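Citrinin polyketide synthase (Monascus purpureus, PDB 5MPT) builds the keto-aldehyde precursor of the mycotoxin citrinin from malonyl-CoA units, with its C-methyltransferase domain, captured bound to S-adenosylhomocysteine, methylating the polyketide. Local coordinates at residues I11-A16 against R200-G205; T39-V44 against T368-N373; V53-N58 against K119-M124; L227-G232 against K255-M260. All blocks are in the same frame, centred on the assembly; numbering follows the deposited sequence.

Interaction 1: I11-A16 against R200-G205; sequences ILPKSA and RLPNTG
Ile11 and Pro202 cross at about a right angle where the lead-in to helix 14-26 runs beside the loop joining helix 181-198 to strand 208-213, a strand of the Rossmann-like methyltransferase sheet. The CG2 branch of Ile11 rests on Pro202 CG at 3.7 Å, while its other branch carries CD1 past Pro202 CB toward the methyl group of Thr204. Pro13, the N-cap residue of helix 14-26, brings its ring up to the same proline, and the two CD atoms come within 3.8 Å.

Leu201 enters more deeply. Its CB does not face the partner segment, but with CG anti to the carbonyl carbon (chi1 -61°) the chain swings CD2 in among Leu12, Pro13 and Ala16. Leu12 runs alongside Leu201 in the same direction, and its CD1 meets Leu201 CD2 at 3.6 Å. Leu12, which is buried, and Ala16 also pack on Leu197 of helix 181-198. Arg200 meets the helix chiefly through its aliphatic part: its CB sits 3.6 Å from Ala16 CB, whereas its NH1 turns back to the carbonyl oxygen of Gln196.

No hydrogen bond joins the segments directly, and a water beside Ile11 takes on that task. It accepts from Ile11 N at 2.7 Å and donates both to Pro202 O and to Thr204 OG1, a hydroxyl also bonded to Glu206; the water lies 2.9 Å from Thr204 OG1.

Interaction 2: T39-V44 against T368-N373; sequences TYYNEV and TRPEAN. With EDO (1,2-ethanediol), chain C.
Glu371 reaches the start of helix 40-62 with one carboxylate oxygen, and the polar part of the contact turns on that atom. OE2 of Glu371 accepts from Tyr41 N at 2.9 Å through its anti lone pair, in a nearly straight bond of 168°. A water adds a second link: it accepts from Asn42 N and donates to Glu371 OE2 at 2.7 Å. Glu371 is a buried residue, and the amides of the first helical turn would tend to stabilise its negative charge. A bend at chi2 (83°) helps carry the carboxylate there.

The apolar part falls to Pro370 and Tyr41. Pro370 leans its ring on Tyr41, with Pro370 CB 3.9 Å from Tyr41 CD2, while Pro370 CG approaches the CB of that tyrosine.

On another side of the helix start, Thr39 OG1 accepts a hydrogen bond from a 1,2-ethanediol molecule, probably left from crystallisation, which Glu132 and His135 also bind. Thr39 occupies the N-cap position but makes no capping bond itself.

A carboxylate distant in sequence thus anchors a helix N-terminus. It ties the N-terminal helical part to the connection between strands 361-364 and 375-381, the antiparallel pair at one edge of the seven-stranded sheet typical of class I methyltransferases.

Interaction 3: V53-N58 against K119-M124; sequences VAHIVN and KSVETM
Ala54, His55 and Asn58 offer one side of helix 40-62 to Val121 and Met124, near the start of helix 121-131. That second helix opens with Ser120, its N-cap, whose OG accepts from Thr123 N at 2.9 Å with an angle of 159°.

Val121 follows and does most of the touching. Its CG1, anti to the carbonyl carbon (chi1 -65°), presses on Ala54 CB at 3.5 Å, tighter than usual for two carbons. The same methyl sits over one face of the His55 ring, 3.9 Å from the centroid and only 17° off the normal, a CH-pi contact. Val121 CB lies over the same ring near its CE1 atom. The imidazole is tethered by a hydrogen bond between its NE2 and Ser143 OG. Asn58 and Val121 approach each other from opposite directions, Asn58 ND2 3.6 Å from Val121 CG1. A water accepts from both Asn58 ND2 and Val121 N, giving that backbone amide of the first helical turn a partner, while Asn58 OD1 is bound by Arg68.

One turn on, Met124 extends its chain so that SD and CE both touch Ala54 CB, the sulfur at 3.7 Å. It also rests on Glu50 and Leu51 of helix 40-62.

The arrangement is a serine-capped helix start docked on the flank of a longer helix, here helix 40-62, which lies within the methyltransferase helix-turn-helix family region.

Interaction 4: L227-G232 against K255-M260; sequences LLERLG and KKYPFM
The Tyr257 ring takes the carboxylate of Glu229 at its edge, near the ring plane, with OE1 of Glu229 3.6 Å from Tyr257 CE1. Carboxylate and ring planes stand 48° apart, and the second oxygen also comes close to CE1; the partly positive edge of the ring would be a favourable neighbour for the negative group. Over one face of this ring passes the aliphatic chain of Lys256, its CD offset toward the rim. The Phe259 ring has the CB of Tyr257 over one face, while Leu228 CB meets its CZ at 4.0 Å.

Glu229 arrives here because CG stands anti to the backbone N (chi1 -172°) and the chain beyond runs extended, crossing both Tyr257 and Lys256 at about a right angle. Its OE2 touches Lys256 CE at 3.7 Å. Any attraction between the charges is probably weak, since Glu229 OE1 and Lys256 NZ are 4.3 Å apart, beyond a salt bridge. No hydrogen bond crosses between the segments.

A type I turn from Tyr257 to Met260 sets the two rings beside the helix and leads into strand 260-264, an outermost strand of the mixed sheet. Phe259 bonds through its backbone to Tyr237 of the adjacent strand 235-241, on which Leu228 also packs, and Arg230 ties helix 221-231 to helix 181-198 by a salt bridge with Glu195.

In the fold
The four contacts show how chemistry follows place in the fold. Interaction 4 is a surface contact of ring edge and opposite charges beyond salt-bridge distance; the other three are partly buried. Interactions 1 and 4 lie on the same side of the chain's centre, with centres about 19 Å apart, whereas interaction 3 lies on the opposite side in the helical part. Interactions 2 and 3 share helix 40-62, the former at its start and the latter farther along. Waters bridge the segments in interactions 1, 2 and 3, but only interaction 2 adds a direct hydrogen bond. Interaction 2 is also the nearest to the catalytic centre, with Tyr40 about 11 Å from Tyr177 between side chains.

Interaction 1: I11-A16 against R200-G205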
loop_
_atom_site.group_PDB
_atom_site.type_symbol
_atom_site.label_atom_id
_atom_site.label_comp_id
_atom_site.label_asym_id
_atom_site.label_seq_id
_atom_site.Cartn_x
_atom_site.Cartn_y
_atom_site.Cartn_z
ATOM N N ILE A 11 -15.004 -2.279 26.891
ATOM C CA ILE A 11 -13.806 -2.803 27.541
ATOM C C ILE A 11 -12.958 -3.519 26.503
ATOM O O ILE A 11 -13.485 -4.287 25.686
ATOM C CB ILE A 11 -14.186 -3.763 28.675
ATOM C CG1 ILE A 11 -14.939 -3.004 29.750
ATOM C CG2 ILE A 11 -12.923 -4.379 29.274
ATOM C CD1 ILE A 11 -15.383 -3.855 30.870
ATOM N N LEU A 12 -11.639 -3.334 26.566
ATOM C CA LEU A 12 -10.719 -3.917 25.581
ATOM C C LEU A 12 -9.531 -4.516 26.318
ATOM O O LEU A 12 -8.497 -3.870 26.489
ATOM C CB LEU A 12 -10.282 -2.882 24.547
ATOM C CG LEU A 12 -9.346 -3.423 23.500
ATOM C CD1 LEU A 12 -9.910 -4.696 22.858
ATOM C CD2 LEU A 12 -9.130 -2.301 22.463
ATOM N N PRO A 13 -9.677 -5.736 26.844
ATOM C CA PRO A 13 -8.565 -6.346 27.588
ATOM C C PRO A 13 -7.359 -6.591 26.685
ATOM O O PRO A 13 -7.498 -6.949 25.508
ATOM C CB PRO A 13 -9.157 -7.670 28.104
ATOM C CG PRO A 13 -10.635 -7.571 27.888
ATOM C CD PRO A 13 -10.835 -6.641 26.737
ATOM N N LYS A 14 -6.155 -6.413 27.250
ATOM C CA LYS A 14 -4.948 -6.670 26.475
ATOM C C LYS A 14 -4.898 -8.113 25.960
ATOM O O LYS A 14 -4.433 -8.344 24.834
ATOM C CB LYS A 14 -3.677 -6.337 27.275
ATOM C CG LYS A 14 -3.517 -6.982 28.620
ATOM C CD LYS A 14 -2.224 -6.515 29.307
ATOM C CE LYS A 14 -2.381 -6.462 30.831
ATOM N NZ LYS A 14 -3.304 -5.368 31.280
ATOM N N SER A 15 -5.393 -9.089 26.740
ATOM C CA SER A 15 -5.301 -10.496 26.329
ATOM C C SER A 15 -6.115 -10.765 25.075
ATOM O O SER A 15 -5.749 -11.628 24.277
ATOM C CB SER A 15 -5.758 -11.431 27.445
ATOM O OG SER A 15 -7.165 -11.360 27.666
ATOM N N ALA A 16 -7.234 -10.066 24.903
ATOM C CA ALA A 16 -8.045 -10.225 23.707
ATOM C C ALA A 16 -7.266 -9.802 22.476
ATOM O O ALA A 16 -7.321 -10.467 21.432
ATOM C CB ALA A 16 -9.318 -9.399 23.816
ATOM N N ARG A 200 -13.751 -12.060 22.319
ATOM C CA ARG A 200 -13.080 -12.041 23.605
ATOM C C ARG A 200 -13.379 -10.773 24.383
ATOM O O ARG A 200 -12.776 -10.543 25.440
ATOM C CB ARG A 200 -11.574 -12.180 23.415
ATOM C CG ARG A 200 -11.154 -13.592 23.012
ATOM C CD ARG A 200 -9.964 -13.585 22.041
ATOM N NE ARG A 200 -9.398 -14.919 21.839
ATOM C CZ ARG A 200 -9.682 -15.726 20.820
ATOM N NH1 ARG A 200 -10.540 -15.361 19.870
ATOM N NH2 ARG A 200 -9.108 -16.921 20.765
ATOM N N LEU A 201 -14.295 -9.927 23.870
ATOM C CA LEU A 201 -14.582 -8.658 24.517
ATOM C C LEU A 201 -15.746 -8.811 25.487
ATOM O O LEU A 201 -16.701 -9.545 25.204
ATOM C CB LEU A 201 -14.931 -7.601 23.488
ATOM C CG LEU A 201 -13.781 -7.351 22.512
ATOM C CD1 LEU A 201 -14.046 -6.113 21.651
ATOM C CD2 LEU A 201 -12.445 -7.201 23.256
ATOM N N PRO A 202 -15.690 -8.130 26.642
ATOM C CA PRO A 202 -16.882 -8.006 27.484
ATOM C C PRO A 202 -17.958 -7.268 26.709
ATOM O O PRO A 202 -17.664 -6.444 25.843
ATOM C CB PRO A 202 -16.390 -7.195 28.691
ATOM C CG PRO A 202 -14.894 -7.447 28.737
ATOM C CD PRO A 202 -14.492 -7.549 27.269
ATOM N N ASN A 203 -19.195 -7.595 27.004
ATOM C CA ASN A 203 -20.373 -6.941 26.442
ATOM C C ASN A 203 -20.999 -6.058 27.517
ATOM O O ASN A 203 -21.627 -6.560 28.460
ATOM C CB ASN A 203 -21.372 -7.984 25.945
ATOM C CG ASN A 203 -22.497 -7.383 25.125
ATOM O OD1 ASN A 203 -22.783 -6.191 25.233
ATOM N ND2 ASN A 203 -23.134 -8.206 24.287
ATOM N N THR A 204 -20.869 -4.744 27.363
ATOM C CA THR A 204 -21.474 -3.790 28.282
ATOM C C THR A 204 -22.548 -2.946 27.612
ATOM O O THR A 204 -23.122 -2.071 28.261
ATOM C CB THR A 204 -20.417 -2.871 28.896
ATOM O OG1 THR A 204 -19.665 -2.242 27.846
ATOM C CG2 THR A 204 -19.477 -3.650 29.796
ATOM N N GLY A 205 -22.863 -3.222 26.347
ATOM C CA GLY A 205 -23.726 -2.366 25.568
ATOM C C GLY A 205 -23.039 -1.154 24.980
ATOM O O GLY A 205 -23.655 -0.434 24.180
HETATM O O HOH W 1 -17.249 -3.792 27.253
#

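Interaction 2: T39-V44 against T368-N373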
loop_
_atom_site.group_PDB
_atom_site.type_symbol
_atom_site.label_atom_id
_atom_site.label_comp_id
_atom_site.label_asym_id
_atom_site.label_seq_id
_atom_site.Cartn_x
_atom_site.Cartn_y
_atom_site.Cartn_z
ATOM N N THR A 39 1.746 -17.994 -5.491
ATOM C CA THR A 39 2.745 -18.015 -6.551
ATOM C C THR A 39 3.174 -16.623 -6.933
ATOM O O THR A 39 3.865 -16.466 -7.946
ATOM C CB THR A 39 2.219 -18.714 -7.796
ATOM O OG1 THR A 39 1.035 -18.053 -8.249
ATOM C CG2 THR A 39 1.905 -20.167 -7.495
ATOM N N TYR A 40 2.793 -15.611 -6.157
ATOM C CA TYR A 40 2.947 -14.239 -6.638
ATOM C C TYR A 40 4.413 -13.836 -6.752
ATOM O O TYR A 40 4.827 -13.265 -7.769
ATOM C CB TYR A 40 2.195 -13.287 -5.716
ATOM C CG TYR A 40 1.924 -11.897 -6.304
ATOM C CD1 TYR A 40 0.844 -11.682 -7.160
ATOM C CD2 TYR A 40 2.702 -10.796 -5.961
ATOM C CE1 TYR A 40 0.587 -10.442 -7.698
ATOM C CE2 TYR A 40 2.425 -9.526 -6.486
ATOM C CZ TYR A 40 1.349 -9.360 -7.317
ATOM O OH TYR A 40 1.055 -8.138 -7.824
ATOM N N TYR A 41 5.210 -14.085 -5.711
ATOM C CA TYR A 41 6.598 -13.627 -5.744
ATOM C C TYR A 41 7.385 -14.324 -6.844
ATOM O O TYR A 41 8.123 -13.679 -7.607
ATOM C CB TYR A 41 7.259 -13.860 -4.387
ATOM C CG TYR A 41 8.679 -13.350 -4.275
ATOM C CD1 TYR A 41 8.939 -12.019 -3.965
ATOM C CD2 TYR A 41 9.761 -14.195 -4.480
ATOM C CE1 TYR A 41 10.240 -11.544 -3.864
ATOM C CE2 TYR A 41 11.066 -13.725 -4.386
ATOM C CZ TYR A 41 11.296 -12.403 -4.079
ATOM O OH TYR A 41 12.591 -11.951 -3.984
ATOM N N ASN A 42 7.230 -15.632 -6.971
ATOM C CA ASN A 42 8.064 -16.384 -7.901
ATOM C C ASN A 42 7.500 -16.485 -9.303
ATOM O O ASN A 42 8.267 -16.721 -10.236
ATOM C CB ASN A 42 8.298 -17.791 -7.348
ATOM C CG ASN A 42 9.227 -17.784 -6.152
ATOM O OD1 ASN A 42 10.207 -17.042 -6.118
ATOM N ND2 ASN A 42 8.924 -18.608 -5.160
ATOM N N GLU A 43 6.186 -16.345 -9.488
ATOM C CA GLU A 43 5.615 -16.560 -10.819
ATOM C C GLU A 43 4.919 -15.350 -11.434
ATOM O O GLU A 43 4.906 -15.232 -12.654
ATOM C CB GLU A 43 4.620 -17.730 -10.791
ATOM C CG GLU A 43 5.243 -19.078 -10.472
ATOM C CD GLU A 43 4.236 -20.227 -10.590
ATOM O OE1 GLU A 43 3.235 -20.091 -11.340
ATOM O OE2 GLU A 43 4.446 -21.264 -9.920
ATOM N N VAL A 44 4.335 -14.459 -10.650
ATOM C CA VAL A 44 3.590 -13.329 -11.176
ATOM C C VAL A 44 4.473 -12.107 -11.259
ATOM O O VAL A 44 4.570 -11.482 -12.317
ATOM C CB VAL A 44 2.326 -13.067 -10.320
ATOM C CG1 VAL A 44 1.415 -12.107 -11.024
ATOM C CG2 VAL A 44 1.566 -14.355 -10.110
ATOM N N THR A 368 6.504 -18.366 6.278
ATOM C CA THR A 368 7.567 -18.980 5.487
ATOM C C THR A 368 7.455 -18.671 4.001
ATOM O O THR A 368 8.474 -18.700 3.290
ATOM C CB THR A 368 7.560 -20.501 5.694
ATOM O OG1 THR A 368 6.363 -21.048 5.134
ATOM C CG2 THR A 368 7.628 -20.838 7.175
ATOM N N ARG A 369 6.262 -18.371 3.507
ATOM C CA ARG A 369 6.132 -17.987 2.117
ATOM C C ARG A 369 6.787 -16.628 1.863
ATOM O O ARG A 369 6.749 -15.741 2.723
ATOM C CB ARG A 369 4.653 -17.958 1.726
ATOM C CG ARG A 369 4.011 -19.341 1.751
ATOM C CD ARG A 369 2.527 -19.270 1.406
ATOM N NE ARG A 369 1.955 -20.615 1.439
ATOM C CZ ARG A 369 2.000 -21.462 0.413
ATOM N NH1 ARG A 369 2.594 -21.084 -0.727
ATOM N NH2 ARG A 369 1.462 -22.678 0.514
ATOM N N PRO A 370 7.422 -16.446 0.707
ATOM C CA PRO A 370 8.097 -15.168 0.428
ATOM C C PRO A 370 7.155 -13.981 0.452
ATOM O O PRO A 370 7.582 -12.881 0.802
ATOM C CB PRO A 370 8.708 -15.400 -0.964
ATOM C CG PRO A 370 7.913 -16.544 -1.564
ATOM C CD PRO A 370 7.565 -17.404 -0.402
ATOM N N GLU A 371 5.881 -14.179 0.097
ATOM C CA GLU A 371 4.922 -13.090 0.083
ATOM C C GLU A 371 4.662 -12.551 1.473
ATOM O O GLU A 371 4.258 -11.400 1.607
ATOM C CB GLU A 371 3.616 -13.559 -0.547
ATOM C CG GLU A 371 3.727 -13.980 -2.000
ATOM C CD GLU A 371 4.220 -15.405 -2.244
ATOM O OE1 GLU A 371 4.228 -16.276 -1.319
ATOM O OE2 GLU A 371 4.565 -15.684 -3.420
ATOM N N ALA A 372 4.854 -13.373 2.513
ATOM C CA ALA A 372 4.700 -12.904 3.889
ATOM C C ALA A 372 5.641 -11.756 4.222
ATOM O O ALA A 372 5.426 -11.095 5.229
ATOM C CB ALA A 372 4.911 -14.071 4.872
ATOM N N ASN A 373 6.649 -11.477 3.388
ATOM C CA ASN A 373 7.535 -10.338 3.589
ATOM C C ASN A 373 7.123 -9.122 2.775
ATOM O O ASN A 373 7.643 -8.015 3.017
ATOM C CB ASN A 373 8.981 -10.715 3.244
ATOM C CG ASN A 373 9.507 -11.839 4.105
ATOM O OD1 ASN A 373 9.310 -11.852 5.318
ATOM N ND2 ASN A 373 10.157 -12.820 3.473
HETATM C C1 EDO C . -2.812 -18.506 -7.898
HETATM O O1 EDO C . -1.533 -19.139 -7.849
HETATM C C2 EDO C . -2.809 -17.465 -9.006
HETATM O O2 EDO C . -1.550 -16.770 -8.994
HETATM O O HOH W 2 5.959 -17.306 -5.041
#

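Interaction 3: V53-N58 against K119-M124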
loop_
_atom_site.group_PDB
_atom_site.type_symbol
_atom_site.label_atom_id
_atom_site.label_comp_id
_atom_site.label_asym_id
_atom_site.label_seq_id
_atom_site.Cartn_x
_atom_site.Cartn_y
_atom_site.Cartn_z
ATOM N N VAL A 53 9.717 -3.150 -17.358
ATOM C CA VAL A 53 10.974 -2.928 -18.058
ATOM C C VAL A 53 10.711 -2.671 -19.529
ATOM O O VAL A 53 11.290 -1.763 -20.116
ATOM C CB VAL A 53 11.918 -4.121 -17.836
ATOM C CG1 VAL A 53 13.133 -4.036 -18.782
ATOM C CG2 VAL A 53 12.343 -4.159 -16.360
ATOM N N ALA A 54 9.826 -3.458 -20.145
ATOM C CA ALA A 54 9.515 -3.248 -21.558
ATOM C C ALA A 54 8.925 -1.869 -21.787
ATOM O O ALA A 54 9.271 -1.187 -22.761
ATOM C CB ALA A 54 8.548 -4.319 -22.054
ATOM N N HIS A 55 8.043 -1.431 -20.897
ATOM C CA HIS A 55 7.494 -0.085 -21.001
ATOM C C HIS A 55 8.580 0.971 -20.863
ATOM O O HIS A 55 8.558 1.996 -21.551
ATOM C CB HIS A 55 6.448 0.141 -19.926
ATOM C CG HIS A 55 5.101 -0.418 -20.223
ATOM N ND1 HIS A 55 4.367 -0.072 -21.330
ATOM C CD2 HIS A 55 4.326 -1.273 -19.515
ATOM C CE1 HIS A 55 3.198 -0.681 -21.297
ATOM N NE2 HIS A 55 3.147 -1.416 -20.197
ATOM N N ILE A 56 9.556 0.725 -19.998
ATOM C CA ILE A 56 10.648 1.673 -19.814
ATOM C C ILE A 56 11.490 1.757 -21.076
ATOM O O ILE A 56 11.823 2.849 -21.556
ATOM C CB ILE A 56 11.497 1.263 -18.596
ATOM C CG1 ILE A 56 10.715 1.465 -17.316
ATOM C CG2 ILE A 56 12.791 2.071 -18.564
ATOM C CD1 ILE A 56 11.230 0.659 -16.179
ATOM N N VAL A 57 11.814 0.597 -21.659
ATOM C CA VAL A 57 12.607 0.573 -22.873
ATOM C C VAL A 57 11.901 1.357 -23.978
ATOM O O VAL A 57 12.511 2.183 -24.669
ATOM C CB VAL A 57 12.883 -0.874 -23.310
ATOM C CG1 VAL A 57 13.447 -0.872 -24.720
ATOM C CG2 VAL A 57 13.865 -1.542 -22.380
ATOM N N ASN A 58 10.589 1.141 -24.118
ATOM C CA ASN A 58 9.815 1.884 -25.102
ATOM C C ASN A 58 9.865 3.386 -24.854
ATOM O O ASN A 58 9.977 4.163 -25.805
ATOM C CB ASN A 58 8.371 1.393 -25.103
ATOM C CG ASN A 58 8.211 0.059 -25.756
ATOM O OD1 ASN A 58 9.099 -0.410 -26.488
ATOM N ND2 ASN A 58 7.062 -0.576 -25.519
ATOM N N LYS A 119 9.005 -9.400 -27.371
ATOM C CA LYS A 119 7.565 -9.397 -27.198
ATOM C C LYS A 119 7.104 -7.978 -26.912
ATOM O O LYS A 119 7.712 -7.277 -26.096
ATOM C CB LYS A 119 7.184 -10.347 -26.058
ATOM C CG LYS A 119 5.714 -10.729 -25.974
ATOM C CD LYS A 119 5.463 -11.746 -24.856
ATOM C CE LYS A 119 6.460 -12.906 -24.878
ATOM N NZ LYS A 119 6.144 -13.943 -23.861
ATOM N N SER A 120 6.035 -7.553 -27.583
ATOM C CA SER A 120 5.481 -6.239 -27.313
ATOM C C SER A 120 4.859 -6.184 -25.920
ATOM O O SER A 120 4.486 -7.207 -25.335
ATOM C CB SER A 120 4.404 -5.870 -28.326
ATOM O OG SER A 120 3.311 -6.748 -28.230
ATOM N N VAL A 121 4.716 -4.954 -25.417
ATOM C CA VAL A 121 3.991 -4.751 -24.165
ATOM C C VAL A 121 2.533 -5.135 -24.325
ATOM O O VAL A 121 1.887 -5.545 -23.356
ATOM C CB VAL A 121 4.130 -3.305 -23.673
ATOM C CG1 VAL A 121 5.588 -3.008 -23.329
ATOM C CG2 VAL A 121 3.602 -2.288 -24.713
ATOM N N GLU A 122 1.988 -5.024 -25.539
ATOM C CA GLU A 122 0.613 -5.457 -25.770
ATOM C C GLU A 122 0.489 -6.967 -25.638
ATOM O O GLU A 122 -0.465 -7.472 -25.031
ATOM C CB GLU A 122 0.136 -5.003 -27.149
ATOM C CG GLU A 122 -0.119 -3.522 -27.243
ATOM C CD GLU A 122 1.099 -2.714 -27.685
ATOM O OE1 GLU A 122 2.192 -3.286 -27.888
ATOM O OE2 GLU A 122 0.949 -1.487 -27.795
ATOM N N THR A 123 1.444 -7.710 -26.196
ATOM C CA THR A 123 1.389 -9.157 -26.065
ATOM C C THR A 123 1.675 -9.594 -24.622
ATOM O O THR A 123 1.031 -10.511 -24.107
ATOM C CB THR A 123 2.362 -9.804 -27.036
ATOM O OG1 THR A 123 2.087 -9.323 -28.362
ATOM C CG2 THR A 123 2.224 -11.304 -26.979
ATOM N N MET A 124 2.649 -8.954 -23.966
ATOM C CA MET A 124 2.922 -9.211 -22.552
ATOM C C MET A 124 1.660 -9.060 -21.717
ATOM O O MET A 124 1.346 -9.919 -20.896
ATOM C CB MET A 124 4.000 -8.252 -22.018
ATOM C CG MET A 124 5.434 -8.563 -22.473
ATOM S SD MET A 124 6.698 -7.465 -21.775
ATOM C CE MET A 124 8.161 -7.981 -22.670
HETATM O O HOH W 3 6.294 -3.007 -26.913
#

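Interaction 4: L227-G232 against K255-M260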
loop_
_atom_site.group_PDB
_atom_site.type_symbol
_atom_site.label_atom_id
_atom_site.label_comp_id
_atom_site.label_asym_id
_atom_site.label_seq_id
_atom_site.Cartn_x
_atom_site.Cartn_y
_atom_site.Cartn_z
ATOM N N LEU A 227 -18.440 -7.183 7.969
ATOM C CA LEU A 227 -17.950 -7.933 9.122
ATOM C C LEU A 227 -18.584 -7.432 10.419
ATOM O O LEU A 227 -19.074 -8.226 11.223
ATOM C CB LEU A 227 -16.426 -7.849 9.201
ATOM C CG LEU A 227 -15.845 -8.532 10.449
ATOM C CD1 LEU A 227 -16.085 -10.039 10.397
ATOM C CD2 LEU A 227 -14.373 -8.241 10.642
ATOM N N LEU A 228 -18.551 -6.120 10.657
ATOM C CA LEU A 228 -19.114 -5.593 11.900
ATOM C C LEU A 228 -20.632 -5.750 11.930
ATOM O O LEU A 228 -21.223 -5.954 12.995
ATOM C CB LEU A 228 -18.717 -4.130 12.058
ATOM C CG LEU A 228 -17.208 -3.909 12.199
ATOM C CD1 LEU A 228 -16.822 -2.479 11.913
ATOM C CD2 LEU A 228 -16.790 -4.296 13.597
ATOM N N GLU A 229 -21.276 -5.636 10.771
ATOM C CA GLU A 229 -22.705 -5.906 10.663
ATOM C C GLU A 229 -23.033 -7.315 11.149
ATOM O O GLU A 229 -23.939 -7.510 11.967
ATOM C CB GLU A 229 -23.128 -5.709 9.206
ATOM C CG GLU A 229 -24.612 -5.761 8.906
ATOM C CD GLU A 229 -24.900 -5.462 7.438
ATOM O OE1 GLU A 229 -24.284 -6.112 6.560
ATOM O OE2 GLU A 229 -25.726 -4.565 7.162
ATOM N N ARG A 230 -22.275 -8.310 10.694
ATOM C CA ARG A 230 -22.550 -9.708 11.032
ATOM C C ARG A 230 -22.208 -10.033 12.480
ATOM O O ARG A 230 -22.849 -10.890 13.095
ATOM C CB ARG A 230 -21.763 -10.636 10.100
ATOM C CG ARG A 230 -21.505 -12.025 10.679
ATOM C CD ARG A 230 -20.966 -12.991 9.644
ATOM N NE ARG A 230 -19.630 -12.628 9.180
ATOM C CZ ARG A 230 -18.496 -13.012 9.762
ATOM N NH1 ARG A 230 -18.514 -13.772 10.846
ATOM N NH2 ARG A 230 -17.332 -12.639 9.252
ATOM N N LEU A 231 -21.174 -9.396 13.032
ATOM C CA LEU A 231 -20.836 -9.660 14.431
ATOM C C LEU A 231 -21.872 -9.073 15.385
ATOM O O LEU A 231 -22.116 -9.645 16.455
ATOM C CB LEU A 231 -19.453 -9.119 14.777
ATOM C CG LEU A 231 -18.323 -9.750 13.971
ATOM C CD1 LEU A 231 -17.004 -9.050 14.294
ATOM C CD2 LEU A 231 -18.246 -11.293 14.198
ATOM N N GLY A 232 -22.496 -7.963 15.011
ATOM C CA GLY A 232 -23.605 -7.402 15.752
ATOM C C GLY A 232 -23.280 -6.834 17.114
ATOM O O GLY A 232 -24.194 -6.661 17.925
ATOM N N LYS A 255 -23.723 4.235 3.127
ATOM C CA LYS A 255 -24.850 4.717 3.922
ATOM C C LYS A 255 -25.626 3.566 4.541
ATOM O O LYS A 255 -26.143 3.687 5.656
ATOM C CB LYS A 255 -25.775 5.559 3.048
ATOM C CG LYS A 255 -26.909 6.216 3.802
ATOM C CD LYS A 255 -27.916 6.831 2.849
ATOM C CE LYS A 255 -29.079 7.451 3.607
ATOM N NZ LYS A 255 -28.631 8.525 4.533
ATOM N N LYS A 256 -25.741 2.453 3.818
ATOM C CA LYS A 256 -26.409 1.242 4.283
ATOM C C LYS A 256 -26.186 0.991 5.765
ATOM O O LYS A 256 -27.094 0.538 6.468
ATOM C CB LYS A 256 -25.908 0.035 3.481
ATOM C CG LYS A 256 -26.389 -1.319 3.977
ATOM C CD LYS A 256 -25.788 -2.451 3.164
ATOM C CE LYS A 256 -26.344 -3.807 3.593
ATOM N NZ LYS A 256 -25.851 -4.930 2.740
ATOM N N TYR A 257 -24.982 1.268 6.249
ATOM C CA TYR A 257 -24.605 0.859 7.590
ATOM C C TYR A 257 -24.854 2.004 8.568
ATOM O O TYR A 257 -24.324 3.106 8.364
ATOM C CB TYR A 257 -23.149 0.425 7.613
ATOM C CG TYR A 257 -22.824 -0.642 6.588
ATOM C CD1 TYR A 257 -22.984 -1.991 6.883
ATOM C CD2 TYR A 257 -22.366 -0.303 5.329
ATOM C CE1 TYR A 257 -22.695 -2.964 5.961
ATOM C CE2 TYR A 257 -22.068 -1.287 4.390
ATOM C CZ TYR A 257 -22.237 -2.611 4.714
ATOM O OH TYR A 257 -21.947 -3.603 3.793
ATOM N N PRO A 258 -25.658 1.806 9.618
ATOM C CA PRO A 258 -26.027 2.928 10.489
ATOM C C PRO A 258 -24.989 3.258 11.546
ATOM O O PRO A 258 -25.132 4.283 12.229
ATOM C CB PRO A 258 -27.316 2.429 11.141
ATOM C CG PRO A 258 -27.062 0.962 11.314
ATOM C CD PRO A 258 -26.244 0.539 10.101
ATOM N N PHE A 259 -23.969 2.417 11.708
ATOM C CA PHE A 259 -22.913 2.635 12.680
ATOM C C PHE A 259 -21.762 3.469 12.114
ATOM O O PHE A 259 -20.680 3.497 12.708
ATOM C CB PHE A 259 -22.387 1.289 13.201
ATOM C CG PHE A 259 -21.900 0.334 12.109
ATOM C CD1 PHE A 259 -20.694 0.553 11.457
ATOM C CD2 PHE A 259 -22.644 -0.780 11.762
ATOM C CE1 PHE A 259 -20.244 -0.307 10.473
ATOM C CE2 PHE A 259 -22.198 -1.654 10.777
ATOM C CZ PHE A 259 -20.996 -1.415 10.129
ATOM N N MET A 260 -21.974 4.168 11.005
ATOM C CA MET A 260 -20.888 4.839 10.302
ATOM C C MET A 260 -20.866 6.328 10.603
ATOM O O MET A 260 -21.910 6.982 10.676
ATOM C CB MET A 260 -21.006 4.635 8.791
ATOM C CG MET A 260 -20.780 3.211 8.354
ATOM S SD MET A 260 -19.131 2.568 8.723
ATOM C CE MET A 260 -18.133 3.663 7.716
#